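Local coordinates for ABC transporter sugar binding protein (Xanthomonas axonopodis pv. citri, PDB 3UOR) that probably binds maltose or a related sugar in the periplasm and delivers it to an ABC transporter for uptake, at residues A49-Q54 with W318-Y323. Numbering follows the deposited sequence.
Sequences ADFEKQ and WKLIEY
Phe51 and Tyr323 reach past one another in opposite directions, each directed from its own helix toward the other, and between them they make the dense part of this contact. The CB of Phe51 sits over the centre of the tyrosine ring, 3.7 Å from its centroid, a CH-pi contact. Because CG of Phe51 stands anti to its backbone nitrogen (chi1 167°), the phenyl ring carries on along the tyrosine side chain, and its CD1 comes within 3.5 Å of Tyr323 CG. The two ring planes are inclined at 59°, an oblique meeting. Farther in, Phe51 CZ ends 4.1 Å from Leu320 CB, and the carbonyl O of Lys319 lies 3.7 Å from Phe51 CE1. Leucine suits its place because its branched apolar chain lays CD1 over one face of the phenyl ring and also touches Val60. A long, flat, wholly apolar residue suits position Phe51, since Ile58 and Val60 of strand 58-64 also touch it. The arrangement belongs to the alpha/beta fold of periplasmic solute-binding proteins: helix 39-52 follows strand 30-36 and leads to its parallel neighbour 58-64, a beta-alpha-beta unit, while helix 314-324 comes from far along the chain to pack beside it. Toward solvent the contact thins and becomes polar. Tyrosine suits this place, Tyr323 having a ring that can be buried, also against Val329 and Arg332 of helix 327-337, and a hydroxyl that reaches the partly exposed Asp50. There a carboxylate accepts the phenol proton: Tyr323 OH donates a 2.6 Å hydrogen bond to the anti lone pair of Asp50 OD1. Gln54, a polar amide fit for an exposed place, brings NE2 to the tyrosine's edge, 4.1 Å from Tyr323 CE1, its amide turned 74° from the ring. Lysine likewise fits the exposed site of Lys319, whose amine end extends off from helix 39-52.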
loop_
_atom_site.group_PDB
_atom_site.type_symbol
_atom_site.label_atom_id
_atom_site.label_comp_id
_atom_site.label_asym_id
_atom_site.label_seq_id
_atom_site.Cartn_x
_atom_site.Cartn_y
_atom_site.Cartn_z
ATOM N N ALA A 49 -21.908 12.938 -6.779
ATOM C CA ALA A 49 -23.188 13.246 -7.405
ATOM C C ALA A 49 -24.325 12.769 -6.507
ATOM O O ALA A 49 -25.257 13.520 -6.226
ATOM C CB ALA A 49 -23.282 12.614 -8.792
ATOM N N ASP A 50 -24.239 11.526 -6.038
ATOM C CA ASP A 50 -25.265 10.996 -5.140
ATOM C C ASP A 50 -25.209 11.627 -3.746
ATOM O O ASP A 50 -26.209 11.647 -3.036
ATOM C CB ASP A 50 -25.160 9.477 -5.040
ATOM C CG ASP A 50 -26.056 8.899 -3.967
ATOM O OD1 ASP A 50 -25.570 8.672 -2.844
ATOM O OD2 ASP A 50 -27.242 8.653 -4.244
ATOM N N PHE A 51 -24.042 12.130 -3.348
ATOM C CA PHE A 51 -23.917 12.809 -2.057
ATOM C C PHE A 51 -24.617 14.162 -2.104
ATOM O O PHE A 51 -25.279 14.563 -1.142
ATOM C CB PHE A 51 -22.449 12.994 -1.665
ATOM C CG PHE A 51 -22.224 13.961 -0.513
ATOM C CD1 PHE A 51 -22.383 13.548 0.804
ATOM C CD2 PHE A 51 -21.813 15.269 -0.750
ATOM C CE1 PHE A 51 -22.162 14.429 1.869
ATOM C CE2 PHE A 51 -21.593 16.159 0.309
ATOM C CZ PHE A 51 -21.764 15.733 1.620
ATOM N N GLU A 52 -24.448 14.862 -3.224
ATOM C CA GLU A 52 -25.103 16.142 -3.449
ATOM C C GLU A 52 -26.612 15.951 -3.543
ATOM O O GLU A 52 -27.382 16.714 -2.970
ATOM C CB GLU A 52 -24.591 16.780 -4.732
ATOM C CG GLU A 52 -23.194 17.340 -4.627
ATOM C CD GLU A 52 -22.733 17.944 -5.932
ATOM O OE1 GLU A 52 -21.762 18.730 -5.925
ATOM O OE2 GLU A 52 -23.350 17.632 -6.973
ATOM N N LYS A 53 -27.030 14.921 -4.268
ATOM C CA LYS A 53 -28.444 14.613 -4.383
ATOM C C LYS A 53 -28.991 13.987 -3.094
ATOM O O LYS A 53 -30.087 13.431 -3.083
ATOM C CB LYS A 53 -28.705 13.716 -5.600
ATOM C CG LYS A 53 -30.176 13.568 -5.955
ATOM C CD LYS A 53 -30.389 13.482 -7.461
ATOM C CE LYS A 53 -29.638 12.305 -8.065
ATOM N NZ LYS A 53 -30.550 11.466 -8.883
ATOM N N GLN A 54 -28.224 14.073 -2.009
ATOM C CA GLN A 54 -28.708 13.658 -0.692
ATOM C C GLN A 54 -28.485 14.799 0.288
ATOM O O GLN A 54 -28.978 14.773 1.415
ATOM C CB GLN A 54 -27.961 12.424 -0.180
ATOM C CG GLN A 54 -28.507 11.075 -0.609
ATOM C CD GLN A 54 -27.750 9.924 0.046
ATOM O OE1 GLN A 54 -27.557 9.912 1.262
ATOM N NE2 GLN A 54 -27.314 8.956 -0.759
ATOM N N TRP A 318 -16.575 17.428 6.881
ATOM C CA TRP A 318 -16.656 16.167 7.586
ATOM C C TRP A 318 -17.769 15.285 7.025
ATOM O O TRP A 318 -17.595 14.081 6.885
ATOM C CB TRP A 318 -16.886 16.359 9.078
ATOM C CG TRP A 318 -17.243 15.051 9.693
ATOM C CD1 TRP A 318 -18.468 14.659 10.148
ATOM C CD2 TRP A 318 -16.376 13.923 9.852
ATOM N NE1 TRP A 318 -18.410 13.359 10.610
ATOM C CE2 TRP A 318 -17.134 12.890 10.440
ATOM C CE3 TRP A 318 -15.023 13.693 9.575
ATOM C CZ2 TRP A 318 -16.586 11.646 10.753
ATOM C CZ3 TRP A 318 -14.482 12.462 9.883
ATOM C CH2 TRP A 318 -15.263 11.452 10.468
ATOM N N LYS A 319 -18.921 15.870 6.719
ATOM C CA LYS A 319 -20.041 15.073 6.199
ATOM C C LYS A 319 -19.656 14.358 4.910
ATOM O O LYS A 319 -20.047 13.215 4.683
ATOM C CB LYS A 319 -21.288 15.939 5.959
ATOM C CG LYS A 319 -21.975 16.434 7.233
ATOM C CD LYS A 319 -23.154 17.337 6.879
ATOM C CE LYS A 319 -23.911 17.838 8.112
ATOM N NZ LYS A 319 -24.927 16.852 8.577
ATOM N N LEU A 320 -18.899 15.036 4.058
ATOM C CA LEU A 320 -18.442 14.414 2.828
ATOM C C LEU A 320 -17.554 13.202 3.133
ATOM O O LEU A 320 -17.656 12.161 2.479
ATOM C CB LEU A 320 -17.698 15.422 1.954
ATOM C CG LEU A 320 -16.909 14.801 0.816
ATOM C CD1 LEU A 320 -17.817 14.034 -0.114
ATOM C CD2 LEU A 320 -16.151 15.873 0.063
ATOM N N ILE A 321 -16.699 13.324 4.140
ATOM C CA ILE A 321 -15.754 12.252 4.440
ATOM C C ILE A 321 -16.490 11.068 5.036
ATOM O O ILE A 321 -16.188 9.902 4.744
ATOM C CB ILE A 321 -14.653 12.703 5.405
ATOM C CG1 ILE A 321 -13.662 13.627 4.691
ATOM C CG2 ILE A 321 -13.892 11.506 5.925
ATOM C CD1 ILE A 321 -12.532 14.072 5.578
ATOM N N GLU A 322 -17.479 11.389 5.855
ATOM C CA GLU A 322 -18.316 10.400 6.493
ATOM C C GLU A 322 -19.080 9.625 5.440
ATOM O O GLU A 322 -19.166 8.405 5.519
ATOM C CB GLU A 322 -19.292 11.089 7.441
ATOM C CG GLU A 322 -19.945 10.143 8.411
ATOM C CD GLU A 322 -20.898 10.861 9.348
ATOM O OE1 GLU A 322 -21.955 11.323 8.875
ATOM O OE2 GLU A 322 -20.593 10.957 10.549
ATOM N N TYR A 323 -19.623 10.336 4.453
ATOM C CA TYR A 323 -20.334 9.705 3.338
ATOM C C TYR A 323 -19.423 8.698 2.637
ATOM O O TYR A 323 -19.823 7.563 2.370
ATOM C CB TYR A 323 -20.822 10.763 2.341
ATOM C CG TYR A 323 -21.407 10.200 1.060
ATOM C CD1 TYR A 323 -22.739 9.811 0.987
ATOM C CD2 TYR A 323 -20.626 10.071 -0.077
ATOM C CE1 TYR A 323 -23.269 9.297 -0.191
ATOM C CE2 TYR A 323 -21.138 9.553 -1.254
ATOM C CZ TYR A 323 -22.454 9.168 -1.308
ATOM O OH TYR A 323 -22.944 8.655 -2.489
#